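Local coordinates for protein amidase, hydantoinase/carbamoylase family (Burkholderia vietnamiensis, PDB 5I4M) that probably hydrolyses N-carbamoyl-L-amino acids as a peptidase M20 family enzyme with two zinc ions per subunit, at residues 34-39 / 112-117; 51-56 / 107-112; 396-401 / 408-413. One frame throughout, in Å; residues are numbered along the deposited sequence.

Interaction 1 (34-39 / 112-117); sequences DSLMEV and GRFDGI. With ZN (zinc ion), chain C; ZN (zinc ion), chain D; 3PG (3-phosphoglyceric acid), chain E.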
ATOM      1  N   ASP A  34     -32.852 -17.132  -6.656  1.00 14.72           N
ATOM      2  CA  ASP A  34     -32.256 -18.062  -5.701  1.00 13.40           C
ATOM      3  C   ASP A  34     -30.877 -18.520  -6.156  1.00 14.86           C
ATOM      4  O   ASP A  34     -29.988 -18.733  -5.325  1.00 12.88           O
ATOM      5  CB  ASP A  34     -33.173 -19.267  -5.478  1.00 13.89           C
ATOM      6  CG  ASP A  34     -34.467 -18.894  -4.780  1.00 22.11           C
ATOM      7  OD1 ASP A  34     -34.536 -17.781  -4.219  1.00 22.24           O
ATOM      8  OD2 ASP A  34     -35.410 -19.717  -4.786  1.00 23.35           O
ATOM      9  N   SER A  35     -30.668 -18.667  -7.466  1.00 14.37           N
ATOM     10  CA  SER A  35     -29.336 -19.039  -7.913  1.00 10.60           C
ATOM     11  C   SER A  35     -28.340 -17.921  -7.629  1.00 13.79           C
ATOM     12  O   SER A  35     -27.187 -18.201  -7.278  1.00 10.01           O
ATOM     13  CB  SER A  35     -29.346 -19.420  -9.398  1.00 11.11           C
ATOM     14  OG  SER A  35     -29.469 -18.297 -10.250  1.00 11.97           O
ATOM     15  N   LEU A  36     -28.777 -16.657  -7.726  1.00  9.63           N
ATOM     16  CA  LEU A  36     -27.902 -15.544  -7.366  1.00 11.02           C
ATOM     17  C   LEU A  36     -27.583 -15.555  -5.877  1.00 11.57           C
ATOM     18  O   LEU A  36     -26.430 -15.352  -5.482  1.00 10.09           O
ATOM     19  CB  LEU A  36     -28.541 -14.214  -7.766  1.00  9.01           C
ATOM     20  CG  LEU A  36     -28.401 -13.906  -9.256  1.00  9.46           C
ATOM     21  CD1 LEU A  36     -29.463 -12.904  -9.733  1.00 12.33           C
ATOM     22  CD2 LEU A  36     -27.009 -13.362  -9.564  1.00 10.91           C
ATOM     23  N   MET A  37     -28.588 -15.810  -5.035  1.00 11.05           N
ATOM     24  CA  MET A  37     -28.327 -15.867  -3.604  1.00 11.39           C
ATOM     25  C   MET A  37     -27.406 -17.030  -3.257  1.00 10.38           C
ATOM     26  O   MET A  37     -26.600 -16.927  -2.326  1.00 14.53           O
ATOM     27  CB  MET A  37     -29.647 -15.967  -2.841  1.00 11.73           C
ATOM     28  CG  MET A  37     -30.617 -14.813  -3.136  1.00 14.82           C
ATOM     29  SD  MET A  37     -29.954 -13.207  -2.625  1.00 17.21           S
ATOM     30  CE  MET A  37     -29.481 -12.503  -4.202  1.00 13.55           C
ATOM     31  N   GLU A  38     -27.509 -18.134  -3.995  1.00 13.59           N
ATOM     32  CA  GLU A  38     -26.681 -19.302  -3.712  1.00 12.55           C
ATOM     33  C   GLU A  38     -25.220 -19.038  -4.080  1.00 11.20           C
ATOM     34  O   GLU A  38     -24.314 -19.282  -3.279  1.00 12.82           O
ATOM     35  CB  GLU A  38     -27.236 -20.505  -4.475  1.00 17.06           C
ATOM     36  CG  GLU A  38     -26.832 -21.832  -3.930  1.00 28.88           C
ATOM     37  CD  GLU A  38     -27.380 -22.078  -2.534  1.00 34.02           C
ATOM     38  OE1 GLU A  38     -28.574 -21.787  -2.282  1.00 39.24           O
ATOM     39  OE2 GLU A  38     -26.607 -22.558  -1.686  1.00 34.14           O
ATOM     40  N   VAL A  39     -24.972 -18.519  -5.283  1.00  9.23           N
ATOM     41  CA  VAL A  39     -23.591 -18.218  -5.659  1.00 13.31           C
ATOM     42  C   VAL A  39     -23.014 -17.075  -4.822  1.00 10.80           C
ATOM     43  O   VAL A  39     -21.796 -17.010  -4.601  1.00 10.51           O
ATOM     44  CB  VAL A  39     -23.498 -17.909  -7.164  1.00 11.22           C
ATOM     45  CG1 VAL A  39     -22.056 -17.648  -7.540  1.00  7.77           C
ATOM     46  CG2 VAL A  39     -24.036 -19.074  -7.962  1.00 11.24           C
ATOM     47  N   GLY A 112     -19.768  -6.802  -5.531  1.00 12.11           N
ATOM     48  CA  GLY A 112     -21.174  -6.983  -5.250  1.00  8.88           C
ATOM     49  C   GLY A 112     -21.664  -8.348  -5.695  1.00  7.95           C
ATOM     50  O   GLY A 112     -20.961  -9.114  -6.350  1.00  8.76           O
ATOM     51  N   ARG A 113     -22.912  -8.633  -5.333  1.00  8.94           N
ATOM     52  CA  ARG A 113     -23.529  -9.917  -5.635  1.00  8.17           C
ATOM     53  C   ARG A 113     -24.086 -10.007  -7.049  1.00  8.54           C
ATOM     54  O   ARG A 113     -24.641 -11.053  -7.406  1.00  8.13           O
ATOM     55  CB  ARG A 113     -24.648 -10.195  -4.620  1.00  8.80           C
ATOM     56  CG  ARG A 113     -24.117 -10.449  -3.198  1.00 13.42           C
ATOM     57  CD  ARG A 113     -25.220 -10.406  -2.128  1.00 14.11           C
ATOM     58  NE  ARG A 113     -25.829  -9.082  -2.084  1.00 14.15           N
ATOM     59  CZ  ARG A 113     -27.134  -8.845  -2.080  1.00 19.21           C
ATOM     60  NH1 ARG A 113     -27.999  -9.857  -2.073  1.00 19.00           N
ATOM     61  NH2 ARG A 113     -27.571  -7.589  -2.065  1.00 22.58           N
ATOM     62  N   PHE A 114     -23.949  -8.961  -7.869  1.00  8.49           N
ATOM     63  CA  PHE A 114     -24.597  -8.968  -9.174  1.00  7.58           C
ATOM     64  C   PHE A 114     -23.658  -8.698 -10.348  1.00  7.14           C
ATOM     65  O   PHE A 114     -23.898  -9.197 -11.457  1.00  7.78           O
ATOM     66  CB  PHE A 114     -25.741  -7.953  -9.170  1.00  8.54           C
ATOM     67  CG  PHE A 114     -26.794  -8.250  -8.142  1.00  8.72           C
ATOM     68  CD1 PHE A 114     -27.808  -9.161  -8.417  1.00  8.78           C
ATOM     69  CD2 PHE A 114     -26.752  -7.653  -6.886  1.00  9.05           C
ATOM     70  CE1 PHE A 114     -28.772  -9.461  -7.466  1.00  9.35           C
ATOM     71  CE2 PHE A 114     -27.720  -7.943  -5.927  1.00 10.42           C
ATOM     72  CZ  PHE A 114     -28.734  -8.843  -6.221  1.00  9.79           C
ATOM     73  N   ASP A 115     -22.609  -7.902 -10.144  1.00  9.47           N
ATOM     74  CA  ASP A 115     -21.692  -7.574 -11.238  1.00  7.08           C
ATOM     75  C   ASP A 115     -21.132  -8.860 -11.831  1.00  7.36           C
ATOM     76  O   ASP A 115     -20.582  -9.698 -11.110  1.00  8.43           O
ATOM     77  CB  ASP A 115     -20.584  -6.661 -10.700  1.00  8.75           C
ATOM     78  CG  ASP A 115     -19.515  -6.309 -11.724  1.00 12.92           C
ATOM     79  OD1 ASP A 115     -19.644  -6.630 -12.930  1.00  9.00           O
ATOM     80  OD2 ASP A 115     -18.532  -5.647 -11.293  1.00  7.62           O
ATOM     81  N   GLY A 116     -21.342  -9.048 -13.134  1.00  7.61           N
ATOM     82  CA  GLY A 116     -20.882 -10.254 -13.802  1.00  7.04           C
ATOM     83  C   GLY A 116     -21.706 -11.509 -13.564  1.00  7.90           C
ATOM     84  O   GLY A 116     -22.162 -12.152 -14.516  1.00  7.81           O
ATOM     85  N   ILE A 117     -21.888 -11.895 -12.303  1.00  7.92           N
ATOM     86  CA  ILE A 117     -22.525 -13.186 -12.050  1.00  7.64           C
ATOM     87  C   ILE A 117     -23.977 -13.184 -12.529  1.00 10.99           C
ATOM     88  O   ILE A 117     -24.500 -14.223 -12.951  1.00  7.92           O
ATOM     89  CB  ILE A 117     -22.399 -13.559 -10.553  1.00  8.23           C
ATOM     90  CG1 ILE A 117     -22.989 -14.951 -10.282  1.00  7.18           C
ATOM     91  CG2 ILE A 117     -23.071 -12.512  -9.676  1.00  8.50           C
ATOM     92  CD1 ILE A 117     -22.249 -16.091 -10.979  1.00  7.73           C
TER
HETATM   93 ZN    ZN C 501     -18.921  -6.829 -14.920  0.75 10.74          ZN
HETATM   94 ZN    ZN D 502     -16.756  -5.220 -12.152  0.83  9.19          ZN
HETATM   95  C1  3PG E 503     -14.148  -2.086 -15.938  0.84 11.34           C
HETATM   96  O1  3PG E 503     -13.584  -1.599 -14.941  0.84  7.50           O
HETATM   97  O2  3PG E 503     -14.957  -1.440 -16.639  0.84  7.96           O
HETATM   98  C2  3PG E 503     -13.828  -3.508 -16.298  0.84 16.11           C
HETATM   99  O3  3PG E 503     -14.149  -3.756 -17.678  0.84 23.09           O
HETATM  100  C3  3PG E 503     -14.660  -4.416 -15.422  0.84 12.18           C
HETATM  101  O1P 3PG E 503     -16.043  -4.227 -15.726  0.84 10.20           O
HETATM  102  P   3PG E 503     -17.174  -4.781 -14.680  0.84 21.06           P
HETATM  103  O2P 3PG E 503     -16.744  -6.174 -14.286  0.84 12.66           O
HETATM  104  O3P 3PG E 503     -17.105  -3.798 -13.520  0.84  7.41           O
HETATM  105  O4P 3PG E 503     -18.473  -4.755 -15.505  0.84 15.10           O
HETATM  106  O   HOH W   1     -24.458 -13.813  -6.892  1.00 10.75           O
HETATM  107  O   HOH W   2     -18.551  -7.113 -17.055  1.00 10.03           O
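The zinc-bearing loop of the M20 catalytic domain rests on helix 29-39 here, with Leu36, Met37 and Val39 meeting Arg113, Phe114 and Ile117. The loop follows strand 99-103 and runs into helix 117-132, with Gly116 at the N-cap. Leu36 splits its two methyl groups between loop residues. CD1 lies 4.2 Å from Phe114 CE1, at the ring edge and near its plane. CD2 sits 4.0 Å from Ile117 CG2, where the two side chains run antiparallel alongside each other. Val39 holds CG1 anti to its backbone N (chi1 -178°), which lays it 3.8 Å from Ile117 CD1 and closes the apolar patch. Met37 bends at chi2 and chi3 and carries CE to 3.7 Å from Arg113 NH1. Its sulfur lies at the edge of the guanidinium, in plane, while Phe114 CE2 covers part of one guanidinium face. The polar end of Arg113 has its salt bridge with Asp408. One water ties the two backbones together. It donates to Leu36 O at 2.9 Å and to Arg113 O at 2.8 Å, so both of its protons are used on these carbonyls.

Asp115 takes no part in the packing; its carboxylate goes to the metals. Its OD1 binds one zinc ion at 2.1 Å, and its OD2 binds the other at 2.0 Å. His104 and His211 are further ligands of the first ion, Glu150 and His403 of the second, and the phosphate of 3-phosphoglyceric acid binds both. Glu407 accepts from the backbone N of Phe114 and of Asp115. Phe114 just before Asp115 and Ile117 two residues after it pack on the helix, and two metal bonds fix the rotation of the carboxylate as a bridge between the zinc ions.

Interaction 2 (51-56 / 107-112); sequences CRLALT and SQPTGG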
ATOM      1  N   CYS A  51     -16.099 -11.255  -2.235  1.00 11.87           N
ATOM      2  CA  CYS A  51     -14.667 -11.103  -2.483  1.00  8.51           C
ATOM      3  C   CYS A  51     -14.207 -12.408  -3.121  1.00  8.48           C
ATOM      4  O   CYS A  51     -13.830 -13.353  -2.421  1.00 11.13           O
ATOM      5  CB  CYS A  51     -13.912 -10.805  -1.199  1.00  9.21           C
ATOM      6  SG  CYS A  51     -12.147 -10.613  -1.458  1.00 14.20           S
ATOM      7  N   ARG A  52     -14.261 -12.463  -4.457  1.00  8.71           N
ATOM      8  CA  ARG A  52     -14.030 -13.695  -5.195  1.00 10.00           C
ATOM      9  C   ARG A  52     -13.129 -13.345  -6.374  1.00 11.74           C
ATOM     10  O   ARG A  52     -13.558 -13.300  -7.525  1.00 10.12           O
ATOM     11  CB  ARG A  52     -15.344 -14.322  -5.662  1.00  7.32           C
ATOM     12  CG  ARG A  52     -15.208 -15.669  -6.350  1.00  7.90           C
ATOM     13  CD  ARG A  52     -16.563 -16.357  -6.422  1.00 10.43           C
ATOM     14  NE  ARG A  52     -17.439 -15.716  -7.395  1.00 11.98           N
ATOM     15  CZ  ARG A  52     -18.727 -15.449  -7.202  1.00 13.05           C
ATOM     16  NH1 ARG A  52     -19.313 -15.737  -6.044  1.00 11.83           N
ATOM     17  NH2 ARG A  52     -19.430 -14.877  -8.174  1.00  9.86           N
ATOM     18  N   LEU A  53     -11.861 -13.085  -6.073  1.00  9.32           N
ATOM     19  CA  LEU A  53     -10.939 -12.665  -7.116  1.00 11.52           C
ATOM     20  C   LEU A  53     -10.714 -13.793  -8.116  1.00 10.55           C
ATOM     21  O   LEU A  53     -10.811 -14.981  -7.788  1.00  8.68           O
ATOM     22  CB  LEU A  53      -9.618 -12.207  -6.510  1.00 11.33           C
ATOM     23  CG  LEU A  53      -9.539 -10.733  -6.075  1.00 15.27           C
ATOM     24  CD1 LEU A  53      -9.631  -9.808  -7.282  1.00 10.05           C
ATOM     25  CD2 LEU A  53     -10.619 -10.388  -5.070  1.00 16.55           C
ATOM     26  N   ALA A  54     -10.429 -13.402  -9.361  1.00  8.24           N
ATOM     27  CA  ALA A  54     -10.257 -14.367 -10.435  1.00  9.22           C
ATOM     28  C   ALA A  54      -9.185 -15.398 -10.097  1.00 11.76           C
ATOM     29  O   ALA A  54      -8.114 -15.065  -9.587  1.00 11.22           O
ATOM     30  CB  ALA A  54      -9.884 -13.640 -11.731  1.00  8.02           C
ATOM     31  N   LEU A  55      -9.488 -16.659 -10.403  1.00  8.43           N
ATOM     32  CA  LEU A  55      -8.557 -17.786 -10.328  1.00  7.73           C
ATOM     33  C   LEU A  55      -8.087 -18.074  -8.904  1.00 10.56           C
ATOM     34  O   LEU A  55      -7.051 -18.722  -8.708  1.00 11.48           O
ATOM     35  CB  LEU A  55      -7.360 -17.579 -11.267  1.00  7.84           C
ATOM     36  CG  LEU A  55      -7.809 -17.238 -12.697  1.00  8.70           C
ATOM     37  CD1 LEU A  55      -6.636 -17.201 -13.687  1.00 11.56           C
ATOM     38  CD2 LEU A  55      -8.884 -18.226 -13.182  1.00  9.02           C
ATOM     39  N   THR A  56      -8.822 -17.600  -7.900  1.00  8.13           N
ATOM     40  CA  THR A  56      -8.674 -18.105  -6.542  1.00 10.32           C
ATOM     41  C   THR A  56      -9.468 -19.400  -6.386  1.00 12.80           C
ATOM     42  O   THR A  56     -10.247 -19.787  -7.261  1.00  9.88           O
ATOM     43  CB  THR A  56      -9.188 -17.092  -5.522  1.00 10.25           C
ATOM     44  OG1 THR A  56     -10.582 -16.841  -5.776  1.00 10.74           O
ATOM     45  CG2 THR A  56      -8.419 -15.784  -5.613  1.00 11.39           C
ATOM     46  N   SER A 107     -14.900 -11.403  -9.145  1.00  8.38           N
ATOM     47  CA  SER A 107     -15.337 -10.132  -8.588  1.00  6.33           C
ATOM     48  C   SER A 107     -14.150  -9.285  -8.162  1.00  6.52           C
ATOM     49  O   SER A 107     -12.999  -9.728  -8.143  1.00  6.77           O
ATOM     50  CB  SER A 107     -16.259 -10.328  -7.373  1.00  7.92           C
ATOM     51  OG  SER A 107     -15.488 -10.567  -6.205  1.00 10.16           O
ATOM     52  N   GLN A 108     -14.470  -8.048  -7.809  1.00  7.58           N
ATOM     53  CA  GLN A 108     -13.550  -7.174  -7.116  1.00  8.34           C
ATOM     54  C   GLN A 108     -13.411  -7.615  -5.664  1.00  7.54           C
ATOM     55  O   GLN A 108     -14.248  -8.364  -5.153  1.00  8.80           O
ATOM     56  CB  GLN A 108     -14.070  -5.742  -7.179  1.00  7.34           C
ATOM     57  CG  GLN A 108     -14.123  -5.206  -8.572  1.00  9.00           C
ATOM     58  CD  GLN A 108     -12.750  -4.760  -9.013  1.00  7.82           C
ATOM     59  OE1 GLN A 108     -11.895  -4.466  -8.176  1.00  7.69           O
ATOM     60  NE2 GLN A 108     -12.523  -4.718 -10.324  1.00  6.85           N
ATOM     61  N   PRO A 109     -12.364  -7.146  -4.972  1.00  7.98           N
ATOM     62  CA  PRO A 109     -12.270  -7.413  -3.528  1.00 10.17           C
ATOM     63  C   PRO A 109     -13.434  -6.824  -2.755  1.00 11.40           C
ATOM     64  O   PRO A 109     -13.873  -7.411  -1.760  1.00 11.74           O
ATOM     65  CB  PRO A 109     -10.934  -6.770  -3.131  1.00 11.34           C
ATOM     66  CG  PRO A 109     -10.597  -5.817  -4.249  1.00 11.18           C
ATOM     67  CD  PRO A 109     -11.197  -6.407  -5.493  1.00  8.01           C
ATOM     68  N   THR A 110     -13.932  -5.666  -3.179  1.00  9.19           N
ATOM     69  CA  THR A 110     -15.162  -5.069  -2.651  1.00  9.30           C
ATOM     70  C   THR A 110     -16.317  -5.318  -3.611  1.00 12.12           C
ATOM     71  O   THR A 110     -17.077  -4.411  -3.971  1.00 11.54           O
ATOM     72  CB  THR A 110     -14.976  -3.570  -2.419  1.00 10.83           C
ATOM     73  OG1 THR A 110     -14.530  -2.956  -3.636  1.00 12.15           O
ATOM     74  CG2 THR A 110     -13.965  -3.309  -1.325  1.00 10.54           C
ATOM     75  N   GLY A 111     -16.453  -6.553  -4.059  1.00  9.81           N
ATOM     76  CA  GLY A 111     -17.410  -6.840  -5.104  1.00 10.32           C
ATOM     77  C   GLY A 111     -18.835  -6.980  -4.600  1.00  9.64           C
ATOM     78  O   GLY A 111     -19.110  -7.257  -3.429  1.00 10.87           O
ATOM     79  N   GLY A 112     -19.768  -6.802  -5.531  1.00 12.11           N
ATOM     80  CA  GLY A 112     -21.174  -6.983  -5.250  1.00  8.88           C
ATOM     81  C   GLY A 112     -21.664  -8.348  -5.695  1.00  7.95           C
ATOM     82  O   GLY A 112     -20.961  -9.114  -6.350  1.00  8.76           O
TER
HETATM   83  O   HOH W   3     -11.419 -10.757 -10.217  1.00  6.56           O
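Ser107 places OG between its backbone N and carbonyl carbon (chi1 82°), which brings the hydroxyl against the backbone of Arg52. Leu53 has CG anti to its carbonyl carbon (chi1 -87°). The side chain of Leu53 starts out away from 107-112, yet both methyl groups fold back onto it. In this part of the M20 fold, the loop after strand 99-103, which passes the dinuclear zinc site, meets the loop leading into helix 57-72.

Two hydrogen bonds join Arg52 and Ser107. Arg52 N donates to Ser107 OG at 2.9 Å, with an N-H...O angle of 154°. Ser107 N donates to Arg52 O at 2.8 Å, coming from above the carbonyl plane. Ser107 OG is also bonded to Gln108 O at 2.7 Å and to Val50 O, so two carbonyls compete for one hydroxyl proton. A water extends the pairing by one step: it accepts from Ala54 N at 3.0 Å and donates to Ser107 O at 2.8 Å. Ala54 belongs to a type II beta turn, Leu53 to Thr56. Leu53 O accepts from both Thr56 N and Thr56 OG1, and Thr56 caps helix 57-72.

The guanidinium of Arg52 is held by Ala105 O and Ile42 O. Gln108 bonds through its amide to the zinc ligand Glu150 and to Ser294 and Asn296 of the second subunit, where Pro109 also packs on Pro292.

The apolar part lies along Pro109. Leu53 and Pro109 pass obliquely, with Leu53 CD2 3.7 Å from Pro109 N. The other methyl, Leu53 CD1, sits 3.5 Å from Ser107 O. Cys51 CB lies 3.4 Å from Pro109 O, and Cys51 SG rests beside the same oxygen.

Interaction 3 (396-401 / 408-413); sequences PCIDGI and DATPAW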
ATOM      1  N   PRO A 396     -31.254  -1.778 -13.886  1.00  9.04           N
ATOM      2  CA  PRO A 396     -30.716  -0.786 -12.944  1.00  9.11           C
ATOM      3  C   PRO A 396     -29.988  -1.460 -11.797  1.00 10.51           C
ATOM      4  O   PRO A 396     -30.030  -2.677 -11.628  1.00  9.54           O
ATOM      5  CB  PRO A 396     -31.960  -0.042 -12.433  1.00  9.30           C
ATOM      6  CG  PRO A 396     -33.090  -0.456 -13.334  1.00 13.80           C
ATOM      7  CD  PRO A 396     -32.726  -1.818 -13.846  1.00 10.36           C
ATOM      8  N   CYS A 397     -29.317  -0.641 -10.986  1.00  9.59           N
ATOM      9  CA  CYS A 397     -28.855  -1.093  -9.681  1.00 10.36           C
ATOM     10  C   CYS A 397     -29.093   0.014  -8.664  1.00 14.63           C
ATOM     11  O   CYS A 397     -29.154   1.194  -9.014  1.00 11.49           O
ATOM     12  CB  CYS A 397     -27.380  -1.516  -9.682  1.00  8.62           C
ATOM     13  SG  CYS A 397     -26.234  -0.282 -10.325  1.00 11.68           S
ATOM     14  N   ILE A 398     -29.236  -0.391  -7.400  1.00 12.46           N
ATOM     15  CA  ILE A 398     -29.690   0.520  -6.353  1.00 13.35           C
ATOM     16  C   ILE A 398     -28.651   1.608  -6.133  1.00 16.46           C
ATOM     17  O   ILE A 398     -27.469   1.323  -5.887  1.00 12.41           O
ATOM     18  CB  ILE A 398     -29.965  -0.247  -5.050  1.00 11.93           C
ATOM     19  CG1 ILE A 398     -31.151  -1.190  -5.218  1.00 17.17           C
ATOM     20  CG2 ILE A 398     -30.195   0.724  -3.905  1.00 16.75           C
ATOM     21  CD1 ILE A 398     -32.487  -0.487  -5.310  1.00 18.27           C
ATOM     22  N   ASP A 399     -29.091   2.868  -6.223  1.00 13.93           N
ATOM     23  CA  ASP A 399     -28.240   4.040  -6.043  1.00 16.97           C
ATOM     24  C   ASP A 399     -27.092   4.063  -7.045  1.00 18.20           C
ATOM     25  O   ASP A 399     -26.131   4.830  -6.889  1.00 16.45           O
ATOM     26  CB  ASP A 399     -27.711   4.125  -4.603  1.00 18.63           C
ATOM     27  CG  ASP A 399     -28.834   4.254  -3.579  1.00 26.23           C
ATOM     28  OD1 ASP A 399     -29.853   4.902  -3.891  1.00 27.99           O
ATOM     29  OD2 ASP A 399     -28.711   3.691  -2.472  1.00 28.25           O
ATOM     30  N   GLY A 400     -27.202   3.238  -8.086  1.00 15.48           N
ATOM     31  CA  GLY A 400     -26.203   3.125  -9.125  1.00 11.27           C
ATOM     32  C   GLY A 400     -24.831   2.678  -8.678  1.00 13.83           C
ATOM     33  O   GLY A 400     -23.861   2.898  -9.404  1.00 16.90           O
ATOM     34  N   ILE A 401     -24.702   2.025  -7.524  1.00 11.08           N
ATOM     35  CA  ILE A 401     -23.376   1.715  -7.007  0.73  9.24           C
ATOM     36  C   ILE A 401     -22.967   0.310  -7.425  1.00  9.33           C
ATOM     37  O   ILE A 401     -23.768  -0.637  -7.421  1.00 11.52           O
ATOM     38  CB  ILE A 401     -23.298   1.897  -5.479  0.73 16.06           C
ATOM     39  CG1 ILE A 401     -21.844   1.707  -5.021  0.73 20.54           C
ATOM     40  CG2 ILE A 401     -24.231   0.948  -4.772  0.73 15.29           C
ATOM     41  CD1 ILE A 401     -21.341   2.780  -4.071  0.73 16.46           C
ATOM     42  N   ASP A 408     -26.676  -3.702  -5.270  1.00 10.86           N
ATOM     43  CA  ASP A 408     -27.961  -4.361  -5.074  1.00 12.13           C
ATOM     44  C   ASP A 408     -28.872  -4.155  -6.275  1.00 11.98           C
ATOM     45  O   ASP A 408     -28.742  -3.176  -7.016  1.00 12.47           O
ATOM     46  CB  ASP A 408     -28.646  -3.848  -3.803  1.00  9.92           C
ATOM     47  CG  ASP A 408     -29.623  -4.855  -3.209  1.00 22.49           C
ATOM     48  OD1 ASP A 408     -29.654  -6.030  -3.657  1.00 18.55           O
ATOM     49  OD2 ASP A 408     -30.350  -4.464  -2.270  1.00 21.94           O
ATOM     50  N   ALA A 409     -29.803  -5.095  -6.446  1.00 10.36           N
ATOM     51  CA  ALA A 409     -30.815  -5.019  -7.494  1.00  9.33           C
ATOM     52  C   ALA A 409     -32.102  -5.628  -6.957  1.00 11.11           C
ATOM     53  O   ALA A 409     -32.069  -6.477  -6.067  1.00 12.71           O
ATOM     54  CB  ALA A 409     -30.374  -5.749  -8.761  1.00  8.99           C
ATOM     55  N   THR A 410     -33.231  -5.180  -7.487  1.00 11.74           N
ATOM     56  CA  THR A 410     -34.491  -5.753  -7.030  1.00 12.21           C
ATOM     57  C   THR A 410     -34.801  -7.043  -7.784  1.00 11.81           C
ATOM     58  O   THR A 410     -34.373  -7.220  -8.927  1.00 10.40           O
ATOM     59  CB  THR A 410     -35.642  -4.782  -7.246  1.00 13.66           C
ATOM     60  OG1 THR A 410     -35.879  -4.651  -8.654  1.00 12.47           O
ATOM     61  CG2 THR A 410     -35.322  -3.427  -6.639  1.00 12.17           C
ATOM     62  N   PRO A 411     -35.564  -7.949  -7.171  1.00 12.41           N
ATOM     63  CA  PRO A 411     -36.041  -9.124  -7.923  1.00 13.59           C
ATOM     64  C   PRO A 411     -36.733  -8.768  -9.230  1.00 12.08           C
ATOM     65  O   PRO A 411     -36.522  -9.448 -10.246  1.00 11.13           O
ATOM     66  CB  PRO A 411     -36.998  -9.796  -6.922  1.00 12.04           C
ATOM     67  CG  PRO A 411     -36.417  -9.434  -5.578  1.00 12.10           C
ATOM     68  CD  PRO A 411     -35.865  -8.041  -5.729  1.00 11.92           C
ATOM     69  N   ALA A 412     -37.547  -7.706  -9.234  1.00 11.60           N
ATOM     70  CA  ALA A 412     -38.211  -7.270 -10.461  1.00 11.62           C
ATOM     71  C   ALA A 412     -37.204  -6.965 -11.567  1.00 11.02           C
ATOM     72  O   ALA A 412     -37.378  -7.407 -12.710  1.00 10.95           O
ATOM     73  CB  ALA A 412     -39.086  -6.048 -10.186  1.00 12.01           C
ATOM     74  N   TRP A 413     -36.156  -6.191 -11.254  1.00 10.65           N
ATOM     75  CA  TRP A 413     -35.147  -5.874 -12.267  1.00 10.13           C
ATOM     76  C   TRP A 413     -34.451  -7.129 -12.761  1.00 14.57           C
ATOM     77  O   TRP A 413     -34.212  -7.286 -13.963  1.00 12.76           O
ATOM     78  CB  TRP A 413     -34.099  -4.908 -11.708  1.00  9.82           C
ATOM     79  CG  TRP A 413     -34.615  -3.568 -11.388  1.00 12.36           C
ATOM     80  CD1 TRP A 413     -35.772  -2.983 -11.847  1.00 11.68           C
ATOM     81  CD2 TRP A 413     -33.997  -2.619 -10.523  1.00 10.02           C
ATOM     82  NE1 TRP A 413     -35.901  -1.725 -11.312  1.00 10.70           N
ATOM     83  CE2 TRP A 413     -34.826  -1.477 -10.495  1.00 11.97           C
ATOM     84  CE3 TRP A 413     -32.817  -2.622  -9.763  1.00  9.77           C
ATOM     85  CZ2 TRP A 413     -34.514  -0.349  -9.737  1.00 10.54           C
ATOM     86  CZ3 TRP A 413     -32.511  -1.498  -9.000  1.00 10.89           C
ATOM     87  CH2 TRP A 413     -33.362  -0.383  -8.990  1.00 10.22           C
TER
HETATM   88  O   HOH W   4     -26.239  -1.114  -6.523  1.00 12.22           O
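Pro396 lies over one face of the Trp413 indole. Pro396 CB stands 3.5 Å from the centroid of the six-membered ring, only 2° off its normal, a CH-pi contact. Pro396 CG is 3.5 Å from Trp413 CE2. The opposite face carries Thr410 OG1 toward its rim. With CG anti to its carbonyl carbon (chi1 -66°), Trp413 lays the indole against Pro396. Ile398 adds CD1 at 3.8 Å from Trp413 CH2, the two side chains crossing at about a right angle.

This is the C-terminal part of the M20 catalytic domain. The chain leaves strand 390-395, loops through the zinc ligand His403 and returns to start helix 411-429.

Among the hydrogen bonds, Ile398 N donates to Asp408 O at 2.9 Å and 170°, nearly straight. Thr410 is the N-cap: its OG1 accepts from Trp413 N at 3.0 Å. A water accepts from Asp408 N at 2.9 Å and lies close to Ile398 O and Ile401 O. The carboxylate of Asp408 pairs with Arg113. Pro396 O, by contrast, is buried without a polar partner and faces Trp413 CE3 at 3.4 Å.

Overall arrangement
Interaction 2 is nested inside the chain loop that interaction 1 closes, and interaction 3 follows both. Interactions 1 and 2 share Gly112 and use the same loop between strand 99-103 and helix 117-132. Their centres are about 12 Å apart, and Arg52 reaches Val39 O through a weak hydrogen bond. Interaction 3 also lies about 12 Å from interaction 1, centre to centre, and the Arg113-Asp408 salt bridge connects them. Interactions 2 and 3 are farther apart, about 19 Å between centres, and do not touch, although each meets the second subunit. The zinc loop thus meets helix 29-39, the loop before helix 57-72 and the turn just before helix 411-429.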